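Local coordinates for putative exported protein (Bordetella pertussis Tohama I, PDB 2PFZ) that binds pyroglutamic acid as the extracytoplasmic solute receptor of a tripartite ATP-independent periplasmic (TRAP) transport system, probably delivering it for uptake, at residues L29-T37 with L220-L228; E72-G80 with L94-K105. One frame throughout, in Å; residues are numbered along the deposited sequence.

Contact 1 of 2, residues L29-T37 with L220-L228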
ATOM      1  N   LEU A  29       9.887 -22.383 -11.130  1.00 27.12           N
ATOM      2  CA  LEU A  29      11.335 -22.192 -10.982  1.00 27.26           C
ATOM      3  C   LEU A  29      11.997 -23.150  -9.986  1.00 27.69           C
ATOM      4  O   LEU A  29      13.158 -23.524 -10.171  1.00 27.20           O
ATOM      5  CB  LEU A  29      11.682 -20.741 -10.618  1.00 27.26           C
ATOM      6  CG  LEU A  29      11.429 -19.656 -11.682  1.00 26.96           C
ATOM      7  CD1 LEU A  29      11.384 -18.250 -11.052  1.00 27.17           C
ATOM      8  CD2 LEU A  29      12.492 -19.708 -12.781  1.00 26.45           C
ATOM      9  N   SER A  30      11.282 -23.524  -8.923  1.00 27.93           N
ATOM     10  CA  SER A  30      11.870 -24.390  -7.897  1.00 28.90           C
ATOM     11  C   SER A  30      11.667 -25.870  -8.249  1.00 29.54           C
ATOM     12  O   SER A  30      12.057 -26.762  -7.484  1.00 29.66           O
ATOM     13  CB  SER A  30      11.269 -24.113  -6.520  1.00 28.55           C
ATOM     14  OG  SER A  30       9.963 -24.652  -6.442  1.00 28.18           O
ATOM     15  N   GLY A  31      11.045 -26.108  -9.399  1.00 30.65           N
ATOM     16  CA  GLY A  31      10.721 -27.458  -9.855  1.00 30.91           C
ATOM     17  C   GLY A  31       9.725 -28.139  -8.950  1.00 31.42           C
ATOM     18  O   GLY A  31       9.749 -29.366  -8.817  1.00 31.82           O
ATOM     19  N   GLY A  32       8.861 -27.356  -8.305  1.00 30.90           N
ATOM     20  CA  GLY A  32       7.844 -27.917  -7.413  1.00 30.70           C
ATOM     21  C   GLY A  32       8.294 -28.163  -5.983  1.00 30.46           C
ATOM     22  O   GLY A  32       7.523 -28.651  -5.167  1.00 30.76           O
ATOM     23  N   LYS A  33       9.529 -27.803  -5.663  1.00 30.29           N
ATOM     24  CA  LYS A  33      10.047 -28.008  -4.318  1.00 30.48           C
ATOM     25  C   LYS A  33       9.520 -26.961  -3.313  1.00 29.85           C
ATOM     26  O   LYS A  33       9.609 -27.153  -2.106  1.00 30.05           O
ATOM     27  CB  LYS A  33      11.572 -28.063  -4.336  1.00 32.81           C
ATOM     28  CG  LYS A  33      12.205 -28.747  -3.121  1.00 33.32           C
ATOM     29  CD  LYS A  33      11.895 -30.272  -3.030  1.00 39.45           C
ATOM     30  CE  LYS A  33      12.358 -30.876  -1.671  1.00 31.86           C
ATOM     31  NZ  LYS A  33      11.304 -31.010  -0.609  1.00 37.93           N
ATOM     32  N   LEU A  34       8.968 -25.858  -3.811  1.00 28.48           N
ATOM     33  CA  LEU A  34       8.322 -24.894  -2.923  1.00 26.84           C
ATOM     34  C   LEU A  34       6.922 -24.557  -3.414  1.00 26.78           C
ATOM     35  O   LEU A  34       6.757 -23.938  -4.472  1.00 25.71           O
ATOM     36  CB  LEU A  34       9.175 -23.636  -2.758  1.00 26.55           C
ATOM     37  CG  LEU A  34       8.661 -22.533  -1.814  1.00 26.04           C
ATOM     38  CD1 LEU A  34       8.289 -23.109  -0.445  1.00 25.70           C
ATOM     39  CD2 LEU A  34       9.676 -21.385  -1.688  1.00 25.67           C
ATOM     40  N   LYS A  35       5.923 -24.957  -2.627  1.00 26.29           N
ATOM     41  CA  LYS A  35       4.530 -24.693  -2.980  1.00 26.21           C
ATOM     42  C   LYS A  35       3.939 -23.712  -2.000  1.00 25.16           C
ATOM     43  O   LYS A  35       3.911 -23.974  -0.809  1.00 24.87           O
ATOM     44  CB  LYS A  35       3.696 -25.968  -3.029  1.00 26.91           C
ATOM     45  CG  LYS A  35       4.241 -26.995  -4.047  1.00 29.33           C
ATOM     46  CD  LYS A  35       3.127 -27.625  -4.838  1.00 32.70           C
ATOM     47  CE  LYS A  35       3.611 -28.854  -5.607  1.00 35.19           C
ATOM     48  NZ  LYS A  35       4.423 -28.504  -6.802  1.00 36.76           N
ATOM     49  N   ILE A  36       3.477 -22.578  -2.514  1.00 23.83           N
ATOM     50  CA  ILE A  36       2.928 -21.541  -1.644  1.00 23.26           C
ATOM     51  C   ILE A  36       1.416 -21.459  -1.819  1.00 22.97           C
ATOM     52  O   ILE A  36       0.906 -21.339  -2.939  1.00 23.63           O
ATOM     53  CB  ILE A  36       3.596 -20.163  -1.859  1.00 23.27           C
ATOM     54  CG1 ILE A  36       5.096 -20.244  -1.596  1.00 23.13           C
ATOM     55  CG2 ILE A  36       2.946 -19.080  -0.946  1.00 22.46           C
ATOM     56  CD1 ILE A  36       5.888 -19.055  -2.166  1.00 22.82           C
ATOM     57  N   THR A  37       0.720 -21.564  -0.702  1.00 22.23           N
ATOM     58  CA  THR A  37      -0.705 -21.423  -0.666  1.00 22.61           C
ATOM     59  C   THR A  37      -1.036 -20.012  -0.230  1.00 22.27           C
ATOM     60  O   THR A  37      -0.575 -19.550   0.828  1.00 22.25           O
ATOM     61  CB  THR A  37      -1.318 -22.426   0.321  1.00 22.99           C
ATOM     62  OG1 THR A  37      -1.006 -23.745  -0.117  1.00 24.33           O
ATOM     63  CG2 THR A  37      -2.824 -22.288   0.369  1.00 24.64           C
ATOM     64  N   LEU A 220      15.453 -23.852   3.367  1.00 26.06           N
ATOM     65  CA  LEU A 220      15.346 -24.292   1.978  1.00 26.07           C
ATOM     66  C   LEU A 220      16.732 -24.552   1.412  1.00 26.64           C
ATOM     67  O   LEU A 220      17.710 -23.942   1.835  1.00 25.75           O
ATOM     68  CB  LEU A 220      14.698 -23.207   1.101  1.00 25.49           C
ATOM     69  CG  LEU A 220      13.381 -22.512   1.476  1.00 24.68           C
ATOM     70  CD1 LEU A 220      13.251 -21.262   0.604  1.00 24.08           C
ATOM     71  CD2 LEU A 220      12.159 -23.409   1.327  1.00 23.79           C
ATOM     72  N   ASP A 221      16.797 -25.419   0.410  1.00 28.19           N
ATOM     73  CA  ASP A 221      18.055 -25.658  -0.285  1.00 29.75           C
ATOM     74  C   ASP A 221      18.373 -24.457  -1.166  1.00 29.98           C
ATOM     75  O   ASP A 221      17.452 -23.709  -1.554  1.00 29.30           O
ATOM     76  CB  ASP A 221      18.009 -26.963  -1.086  1.00 30.41           C
ATOM     77  CG  ASP A 221      16.974 -26.941  -2.185  1.00 31.60           C
ATOM     78  OD1 ASP A 221      15.915 -27.562  -2.001  1.00 35.11           O
ATOM     79  OD2 ASP A 221      17.218 -26.313  -3.238  1.00 35.76           O
ATOM     80  N   PRO A 222      19.679 -24.226  -1.428  1.00 30.65           N
ATOM     81  CA  PRO A 222      20.165 -23.096  -2.236  1.00 30.48           C
ATOM     82  C   PRO A 222      19.441 -22.831  -3.553  1.00 30.09           C
ATOM     83  O   PRO A 222      19.173 -21.669  -3.854  1.00 29.91           O
ATOM     84  CB  PRO A 222      21.643 -23.443  -2.462  1.00 30.95           C
ATOM     85  CG  PRO A 222      22.010 -24.136  -1.192  1.00 31.22           C
ATOM     86  CD  PRO A 222      20.807 -25.009  -0.887  1.00 30.45           C
ATOM     87  N   ALA A 223      19.128 -23.872  -4.323  1.00 29.43           N
ATOM     88  CA  ALA A 223      18.443 -23.688  -5.602  1.00 29.00           C
ATOM     89  C   ALA A 223      17.025 -23.151  -5.403  1.00 28.53           C
ATOM     90  O   ALA A 223      16.563 -22.285  -6.159  1.00 27.48           O
ATOM     91  CB  ALA A 223      18.401 -24.981  -6.389  1.00 29.37           C
ATOM     92  N   THR A 224      16.351 -23.686  -4.384  1.00 27.74           N
ATOM     93  CA  THR A 224      14.997 -23.271  -4.027  1.00 27.15           C
ATOM     94  C   THR A 224      14.993 -21.833  -3.503  1.00 26.45           C
ATOM     95  O   THR A 224      14.111 -21.057  -3.832  1.00 26.03           O
ATOM     96  CB  THR A 224      14.377 -24.255  -3.020  1.00 27.11           C
ATOM     97  OG1 THR A 224      14.411 -25.575  -3.592  1.00 27.63           O
ATOM     98  CG2 THR A 224      12.922 -23.887  -2.706  1.00 26.86           C
ATOM     99  N   GLN A 225      15.983 -21.485  -2.690  1.00 26.21           N
ATOM    100  CA  GLN A 225      16.195 -20.089  -2.293  1.00 26.02           C
ATOM    101  C   GLN A 225      16.309 -19.173  -3.513  1.00 25.85           C
ATOM    102  O   GLN A 225      15.633 -18.147  -3.597  1.00 26.15           O
ATOM    103  CB  GLN A 225      17.462 -19.964  -1.445  1.00 26.05           C
ATOM    104  CG  GLN A 225      17.402 -20.699  -0.136  1.00 26.02           C
ATOM    105  CD  GLN A 225      18.611 -20.451   0.724  1.00 27.89           C
ATOM    106  OE1 GLN A 225      19.631 -19.914   0.262  1.00 31.45           O
ATOM    107  NE2 GLN A 225      18.520 -20.838   1.978  1.00 29.26           N
ATOM    108  N   GLN A 226      17.145 -19.565  -4.469  1.00 25.73           N
ATOM    109  CA  GLN A 226      17.379 -18.736  -5.646  1.00 25.56           C
ATOM    110  C   GLN A 226      16.145 -18.669  -6.515  1.00 24.65           C
ATOM    111  O   GLN A 226      15.852 -17.619  -7.084  1.00 25.13           O
ATOM    112  CB  GLN A 226      18.630 -19.189  -6.414  1.00 26.46           C
ATOM    113  CG  GLN A 226      19.928 -18.888  -5.646  1.00 28.48           C
ATOM    114  CD  GLN A 226      19.965 -17.454  -5.096  1.00 32.21           C
ATOM    115  OE1 GLN A 226      20.167 -16.496  -5.846  1.00 36.81           O
ATOM    116  NE2 GLN A 226      19.760 -17.307  -3.777  1.00 35.86           N
ATOM    117  N   ALA A 227      15.396 -19.761  -6.568  1.00 23.72           N
ATOM    118  CA  ALA A 227      14.123 -19.796  -7.286  1.00 22.93           C
ATOM    119  C   ALA A 227      13.118 -18.778  -6.680  1.00 22.91           C
ATOM    120  O   ALA A 227      12.448 -18.039  -7.406  1.00 22.40           O
ATOM    121  CB  ALA A 227      13.554 -21.186  -7.245  1.00 23.46           C
ATOM    122  N   LEU A 228      13.034 -18.763  -5.354  1.00 21.91           N
ATOM    123  CA  LEU A 228      12.223 -17.783  -4.633  1.00 21.94           C
ATOM    124  C   LEU A 228      12.662 -16.338  -4.885  1.00 22.23           C
ATOM    125  O   LEU A 228      11.840 -15.490  -5.183  1.00 22.23           O
ATOM    126  CB  LEU A 228      12.237 -18.090  -3.139  1.00 21.75           C
ATOM    127  CG  LEU A 228      11.394 -17.161  -2.260  1.00 20.96           C
ATOM    128  CD1 LEU A 228       9.881 -17.230  -2.559  1.00 18.81           C
ATOM    129  CD2 LEU A 228      11.718 -17.455  -0.803  1.00 21.24           C
TER

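Contact 2 of 2, residues E72-G80 with L94-K105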
ATOM      1  N   GLU A  72       5.186   1.799  14.411  1.00 21.37           N
ATOM      2  CA  GLU A  72       6.221   0.932  14.972  1.00 21.86           C
ATOM      3  C   GLU A  72       7.610   1.509  14.699  1.00 21.51           C
ATOM      4  O   GLU A  72       8.495   1.446  15.547  1.00 22.11           O
ATOM      5  CB  GLU A  72       6.117  -0.472  14.398  1.00 21.79           C
ATOM      6  CG  GLU A  72       4.934  -1.319  14.873  1.00 23.78           C
ATOM      7  CD  GLU A  72       5.010  -2.697  14.276  1.00 24.72           C
ATOM      8  OE1 GLU A  72       6.107  -3.035  13.778  1.00 27.01           O
ATOM      9  OE2 GLU A  72       4.006  -3.440  14.308  1.00 26.26           O
ATOM     10  N   ASP A  73       7.788   2.077  13.513  1.00 20.97           N
ATOM     11  CA  ASP A  73       9.069   2.655  13.111  1.00 20.58           C
ATOM     12  C   ASP A  73       8.842   3.614  11.949  1.00 19.57           C
ATOM     13  O   ASP A  73       8.109   3.264  11.030  1.00 19.82           O
ATOM     14  CB  ASP A  73      10.024   1.539  12.669  1.00 20.92           C
ATOM     15  CG  ASP A  73      11.439   2.045  12.436  1.00 22.64           C
ATOM     16  OD1 ASP A  73      11.675   2.668  11.387  1.00 23.89           O
ATOM     17  OD2 ASP A  73      12.301   1.831  13.315  1.00 23.91           O
ATOM     18  N   PRO A  74       9.502   4.798  11.958  1.00 19.42           N
ATOM     19  CA  PRO A  74       9.356   5.784  10.875  1.00 18.74           C
ATOM     20  C   PRO A  74       9.624   5.245   9.450  1.00 18.33           C
ATOM     21  O   PRO A  74       9.068   5.778   8.487  1.00 18.16           O
ATOM     22  CB  PRO A  74      10.368   6.893  11.241  1.00 19.37           C
ATOM     23  CG  PRO A  74      10.752   6.672  12.649  1.00 19.61           C
ATOM     24  CD  PRO A  74      10.403   5.272  13.035  1.00 19.23           C
ATOM     25  N   VAL A  75      10.434   4.189   9.290  1.00 17.29           N
ATOM     26  CA  VAL A  75      10.739   3.713   7.939  1.00 16.93           C
ATOM     27  C   VAL A  75       9.466   3.282   7.215  1.00 16.65           C
ATOM     28  O   VAL A  75       9.406   3.380   6.001  1.00 17.47           O
ATOM     29  CB  VAL A  75      11.767   2.529   7.920  1.00 16.83           C
ATOM     30  CG1 VAL A  75      11.128   1.261   8.450  1.00 16.52           C
ATOM     31  CG2 VAL A  75      12.325   2.298   6.476  1.00 16.62           C
ATOM     32  N   TYR A  76       8.455   2.857   7.973  1.00 16.20           N
ATOM     33  CA  TYR A  76       7.197   2.339   7.427  1.00 17.22           C
ATOM     34  C   TYR A  76       6.252   3.433   6.924  1.00 17.11           C
ATOM     35  O   TYR A  76       5.377   3.161   6.103  1.00 17.75           O
ATOM     36  CB  TYR A  76       6.475   1.493   8.478  1.00 17.53           C
ATOM     37  CG  TYR A  76       7.141   0.169   8.651  1.00 17.74           C
ATOM     38  CD1 TYR A  76       7.164  -0.760   7.587  1.00 18.25           C
ATOM     39  CD2 TYR A  76       7.786  -0.159   9.841  1.00 17.70           C
ATOM     40  CE1 TYR A  76       7.815  -1.984   7.724  1.00 19.07           C
ATOM     41  CE2 TYR A  76       8.442  -1.403   9.993  1.00 18.40           C
ATOM     42  CZ  TYR A  76       8.452  -2.298   8.928  1.00 18.33           C
ATOM     43  OH  TYR A  76       9.085  -3.531   9.032  1.00 20.72           O
ATOM     44  N   GLU A  77       6.458   4.652   7.416  1.00 16.86           N
ATOM     45  CA  GLU A  77       5.569   5.796   7.138  1.00 17.46           C
ATOM     46  C   GLU A  77       5.848   6.475   5.802  1.00 16.77           C
ATOM     47  O   GLU A  77       4.935   7.077   5.208  1.00 17.80           O
ATOM     48  CB  GLU A  77       5.636   6.824   8.276  1.00 17.32           C
ATOM     49  CG  GLU A  77       4.690   8.025   8.089  1.00 18.02           C
ATOM     50  CD  GLU A  77       4.646   8.979   9.269  1.00 18.86           C
ATOM     51  OE1 GLU A  77       5.304   8.723  10.295  1.00 21.82           O
ATOM     52  OE2 GLU A  77       3.937  10.006   9.162  1.00 22.01           O
ATOM     53  N   LEU A  78       7.092   6.356   5.327  1.00 16.30           N
ATOM     54  CA  LEU A  78       7.644   7.150   4.239  1.00 15.68           C
ATOM     55  C   LEU A  78       6.788   7.239   2.983  1.00 16.45           C
ATOM     56  O   LEU A  78       6.514   8.346   2.511  1.00 16.08           O
ATOM     57  CB  LEU A  78       9.099   6.702   3.919  1.00 16.14           C
ATOM     58  CG  LEU A  78       9.853   7.550   2.874  1.00 15.86           C
ATOM     59  CD1 LEU A  78       9.899   9.053   3.244  1.00 17.00           C
ATOM     60  CD2 LEU A  78      11.275   7.006   2.677  1.00 15.56           C
ATOM     61  N   ASP A  79       6.349   6.105   2.450  1.00 16.23           N
ATOM     62  CA  ASP A  79       5.554   6.126   1.208  1.00 16.40           C
ATOM     63  C   ASP A  79       4.073   6.538   1.390  1.00 16.00           C
ATOM     64  O   ASP A  79       3.309   6.533   0.421  1.00 15.10           O
ATOM     65  CB  ASP A  79       5.718   4.818   0.403  1.00 16.63           C
ATOM     66  CG  ASP A  79       4.990   3.629   1.009  1.00 16.95           C
ATOM     67  OD1 ASP A  79       4.015   3.799   1.787  1.00 16.27           O
ATOM     68  OD2 ASP A  79       5.369   2.489   0.643  1.00 16.08           O
ATOM     69  N   GLY A  80       3.698   6.909   2.619  1.00 15.40           N
ATOM     70  CA  GLY A  80       2.367   7.446   2.887  1.00 15.04           C
ATOM     71  C   GLY A  80       2.373   8.945   3.102  1.00 15.06           C
ATOM     72  O   GLY A  80       1.316   9.543   3.354  1.00 15.13           O
ATOM     73  N   LEU A  94      11.640   6.721  -4.654  1.00 15.05           N
ATOM     74  CA  LEU A  94      11.484   6.808  -3.198  1.00 14.61           C
ATOM     75  C   LEU A  94      11.718   5.445  -2.593  1.00 14.83           C
ATOM     76  O   LEU A  94      12.393   5.310  -1.590  1.00 15.21           O
ATOM     77  CB  LEU A  94      10.085   7.315  -2.808  1.00 14.57           C
ATOM     78  CG  LEU A  94       9.862   7.541  -1.297  1.00 14.53           C
ATOM     79  CD1 LEU A  94      10.861   8.574  -0.716  1.00 13.42           C
ATOM     80  CD2 LEU A  94       8.404   7.998  -1.070  1.00 14.13           C
ATOM     81  N   TYR A  95      11.129   4.431  -3.213  1.00 13.75           N
ATOM     82  CA  TYR A  95      11.336   3.045  -2.804  1.00 14.55           C
ATOM     83  C   TYR A  95      12.818   2.674  -2.756  1.00 14.80           C
ATOM     84  O   TYR A  95      13.285   2.113  -1.757  1.00 14.78           O
ATOM     85  CB  TYR A  95      10.580   2.124  -3.781  1.00 13.61           C
ATOM     86  CG  TYR A  95      10.872   0.619  -3.661  1.00 14.91           C
ATOM     87  CD1 TYR A  95      11.205   0.020  -2.433  1.00 14.94           C
ATOM     88  CD2 TYR A  95      10.761  -0.202  -4.786  1.00 13.96           C
ATOM     89  CE1 TYR A  95      11.444  -1.375  -2.341  1.00 14.28           C
ATOM     90  CE2 TYR A  95      11.014  -1.596  -4.704  1.00 13.03           C
ATOM     91  CZ  TYR A  95      11.356  -2.158  -3.490  1.00 14.43           C
ATOM     92  OH  TYR A  95      11.548  -3.530  -3.435  1.00 16.57           O
ATOM     93  N   GLN A  96      13.546   2.934  -3.838  1.00 15.60           N
ATOM     94  CA  GLN A  96      14.978   2.596  -3.893  1.00 16.85           C
ATOM     95  C   GLN A  96      15.789   3.263  -2.786  1.00 16.98           C
ATOM     96  O   GLN A  96      16.669   2.637  -2.200  1.00 17.15           O
ATOM     97  CB  GLN A  96      15.546   2.927  -5.276  1.00 17.34           C
ATOM     98  CG  GLN A  96      14.974   2.048  -6.406  1.00 17.84           C
ATOM     99  CD  GLN A  96      15.021   0.548  -6.107  1.00 20.34           C
ATOM    100  OE1 GLN A  96      13.993  -0.090  -5.881  1.00 22.51           O
ATOM    101  NE2 GLN A  96      16.204  -0.021  -6.133  1.00 20.10           N
ATOM    102  N   ALA A  97      15.448   4.517  -2.474  1.00 16.98           N
ATOM    103  CA  ALA A  97      16.023   5.261  -1.348  1.00 16.63           C
ATOM    104  C   ALA A  97      15.690   4.606   0.022  1.00 17.05           C
ATOM    105  O   ALA A  97      16.546   4.512   0.936  1.00 17.47           O
ATOM    106  CB  ALA A  97      15.507   6.687  -1.387  1.00 16.83           C
ATOM    107  N   GLN A  98      14.454   4.133   0.144  1.00 15.27           N
ATOM    108  CA  GLN A  98      13.950   3.540   1.399  1.00 15.11           C
ATOM    109  C   GLN A  98      14.450   2.124   1.640  1.00 15.06           C
ATOM    110  O   GLN A  98      14.601   1.680   2.785  1.00 14.64           O
ATOM    111  CB  GLN A  98      12.420   3.470   1.313  1.00 14.57           C
ATOM    112  CG  GLN A  98      11.677   2.896   2.505  1.00 13.89           C
ATOM    113  CD  GLN A  98      10.176   2.718   2.203  1.00 14.87           C
ATOM    114  OE1 GLN A  98       9.797   2.464   1.059  1.00 15.48           O
ATOM    115  NE2 GLN A  98       9.330   2.838   3.236  1.00 17.22           N
ATOM    116  N   LYS A  99      14.668   1.415   0.544  1.00 15.64           N
ATOM    117  CA  LYS A  99      14.803  -0.044   0.572  1.00 15.68           C
ATOM    118  C   LYS A  99      15.896  -0.535   1.536  1.00 15.73           C
ATOM    119  O   LYS A  99      15.636  -1.430   2.331  1.00 15.85           O
ATOM    120  CB  LYS A  99      15.047  -0.572  -0.841  1.00 15.98           C
ATOM    121  CG  LYS A  99      14.838  -2.074  -0.963  1.00 16.51           C
ATOM    122  CD  LYS A  99      15.099  -2.592  -2.360  1.00 17.75           C
ATOM    123  CE  LYS A  99      14.711  -4.081  -2.460  1.00 19.92           C
ATOM    124  NZ  LYS A  99      14.908  -4.657  -3.839  1.00 21.29           N
ATOM    125  N   PRO A 100      17.110   0.046   1.483  1.00 16.42           N
ATOM    126  CA  PRO A 100      18.154  -0.471   2.392  1.00 16.29           C
ATOM    127  C   PRO A 100      17.782  -0.350   3.878  1.00 15.93           C
ATOM    128  O   PRO A 100      18.109  -1.228   4.697  1.00 15.40           O
ATOM    129  CB  PRO A 100      19.387   0.394   2.058  1.00 16.45           C
ATOM    130  CG  PRO A 100      19.098   0.970   0.691  1.00 16.22           C
ATOM    131  CD  PRO A 100      17.618   1.145   0.631  1.00 17.29           C
ATOM    132  N   PHE A 101      17.090   0.724   4.221  1.00 16.03           N
ATOM    133  CA  PHE A 101      16.629   0.930   5.586  1.00 16.11           C
ATOM    134  C   PHE A 101      15.461   0.010   5.981  1.00 15.94           C
ATOM    135  O   PHE A 101      15.375  -0.403   7.136  1.00 16.25           O
ATOM    136  CB  PHE A 101      16.288   2.401   5.811  1.00 16.44           C
ATOM    137  CG  PHE A 101      17.483   3.310   5.705  1.00 17.43           C
ATOM    138  CD1 PHE A 101      18.214   3.651   6.841  1.00 18.71           C
ATOM    139  CD2 PHE A 101      17.899   3.797   4.464  1.00 17.55           C
ATOM    140  CE1 PHE A 101      19.344   4.465   6.747  1.00 19.88           C
ATOM    141  CE2 PHE A 101      19.033   4.621   4.368  1.00 20.96           C
ATOM    142  CZ  PHE A 101      19.736   4.958   5.523  1.00 18.48           C
ATOM    143  N   LEU A 102      14.559  -0.261   5.035  1.00 17.09           N
ATOM    144  CA  LEU A 102      13.480  -1.242   5.217  1.00 17.38           C
ATOM    145  C   LEU A 102      14.067  -2.639   5.483  1.00 17.55           C
ATOM    146  O   LEU A 102      13.682  -3.337   6.438  1.00 16.17           O
ATOM    147  CB  LEU A 102      12.597  -1.274   3.968  1.00 18.12           C
ATOM    148  CG  LEU A 102      11.290  -2.087   3.958  1.00 19.44           C
ATOM    149  CD1 LEU A 102      10.439  -1.889   5.200  1.00 20.20           C
ATOM    150  CD2 LEU A 102      10.488  -1.735   2.732  1.00 18.69           C
ATOM    151  N   GLU A 103      15.010  -3.029   4.633  1.00 17.28           N
ATOM    152  CA  GLU A 103      15.680  -4.318   4.779  1.00 17.45           C
ATOM    153  C   GLU A 103      16.423  -4.428   6.095  1.00 17.67           C
ATOM    154  O   GLU A 103      16.376  -5.466   6.737  1.00 17.41           O
ATOM    155  CB  GLU A 103      16.643  -4.562   3.624  1.00 17.80           C
ATOM    156  CG  GLU A 103      15.966  -4.727   2.288  1.00 19.27           C
ATOM    157  CD  GLU A 103      16.910  -5.224   1.243  1.00 22.38           C
ATOM    158  OE1 GLU A 103      17.459  -4.395   0.500  1.00 24.01           O
ATOM    159  OE2 GLU A 103      17.132  -6.444   1.187  1.00 24.23           O
ATOM    160  N   LYS A 104      17.137  -3.371   6.481  1.00 17.69           N
ATOM    161  CA  LYS A 104      17.817  -3.335   7.774  1.00 17.76           C
ATOM    162  C   LYS A 104      16.830  -3.527   8.940  1.00 18.27           C
ATOM    163  O   LYS A 104      17.032  -4.405   9.798  1.00 19.38           O
ATOM    164  CB  LYS A 104      18.644  -2.049   7.926  1.00 17.30           C
ATOM    165  CG  LYS A 104      19.255  -1.836   9.320  1.00 17.10           C
ATOM    166  CD  LYS A 104      20.039  -0.558   9.400  1.00 17.24           C
ATOM    167  CE  LYS A 104      20.784  -0.388  10.726  1.00 18.40           C
ATOM    168  NZ  LYS A 104      21.360   1.013  10.828  1.00 20.45           N
ATOM    169  N   LYS A 105      15.754  -2.734   8.953  1.00 18.47           N
ATOM    170  CA  LYS A 105      14.751  -2.845  10.009  1.00 18.30           C
ATOM    171  C   LYS A 105      14.135  -4.235  10.047  1.00 17.46           C
ATOM    172  O   LYS A 105      14.000  -4.820  11.115  1.00 17.35           O
ATOM    173  CB  LYS A 105      13.661  -1.769   9.849  1.00 18.45           C
ATOM    174  CG  LYS A 105      12.499  -1.882  10.856  1.00 20.85           C
ATOM    175  CD  LYS A 105      12.934  -1.397  12.238  1.00 23.46           C
ATOM    176  CE  LYS A 105      11.879  -1.718  13.292  1.00 24.85           C
ATOM    177  NZ  LYS A 105      12.451  -1.361  14.608  1.00 28.22           N
TER

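Contact 1 of 2, residues L29-T37 with L220-L228
Ala227 presses its CB against the C-terminal end of helix 14-30, which closes at Gly31 in a Schellman motif before strand 35-39 begins; the partner is the first two turns of helix 222-256, in the DctP fold of TRAP solute receptors. The methyl sits 3.7 Å from Ser30 N and 3.9 Å from Leu29 CB, so backbone as well as side chain is packed. One turn earlier, Thr224 splits its two branches. With OG1 anti to the carbonyl carbon (chi1 -56°), CG2 is left anti to the backbone N and reaches Leu34 CB at 3.8 Å, while OG1 faces the CB and CG of Lys33, whose chain crosses it at about a right angle. Deeper in, Leu34 CD2 touches both Leu220 CD1 (4.2 Å) and Leu228 CD1 (4.3 Å), about a right angle apart as seen from it, joining the residue just before strand 35-39 to the lead-in and second turn of helix 222-256. Ser30 OG is used within its own side of the contact, accepting from Leu34 N at 3.1 Å and bonding to Val26 O. Asp221 N-caps helix 222-256: its OD2 accepts from Thr224 N at 3.0 Å, the donor lying 44° above the carboxylate plane.

Contact 2 of 2, residues E72-G80 with L94-K105
The backbone from Asp73 to Gly80 coils alongside helix 88-107: residues 74-77 have helical backbone angles but not the bonding of a regular helix, 78-80 form a short 3-10 turn, and Val75 CA lies 6.3 Å from Leu102 CA. Gln98 makes the main polar link: its extended chain carries NE2 to Val75 O at 2.8 Å, nearly along the C=O axis and within the amide plane of Gln98. Its OE1 bonds to Lys207, which also pairs with Asp79, so both ends of the buried amide are engaged. Val75 sends CG2, anti to its N, against Leu102 N (3.7 Å), just past the kink at Pro100 and Phe101, whose N atoms lack a bond to the preceding turn. Leu78 CD2 meets Leu94 CD1 at 3.8 Å. Leu102 CD1 approaches Tyr76 CE1 obliquely at 3.6 Å. Lys105 bends at chi2 (75°) and meets the side chain of Asp73 coming the other way, its CD and CE against the carboxylate and CB; Lys105 NZ forms a salt bridge with Asp73 OD2 at 3.4 Å, its hydrogen bond weak, and Asp73 OD1 closes an Asx turn onto Val75 N. Helix 289-299 touches Leu94 and Phe101, Trp283 of helix 266-287 Leu78, and Leu113 of strand 111-118 Leu102.

Contact 2 is nested in the chain segment that contact 1 closes, yet the two do not touch: their centres lie 27 Å apart and their nearest atoms about 11 Å. The centre of contact 1 is about 26 Å from the centre of the chain, that of contact 2, which is buried, about 13 Å. Helix 222-256 connects their surroundings, since its start forms one side of contact 1 and its Glu236 bonds to Tyr95 on the helix of contact 2. Contact 2 is also the one near the ligand: the side chain of Asp79 is about 9 Å from the bound pyroglutamic acid, and its partner Lys207 directly follows the pocket residue Pro206.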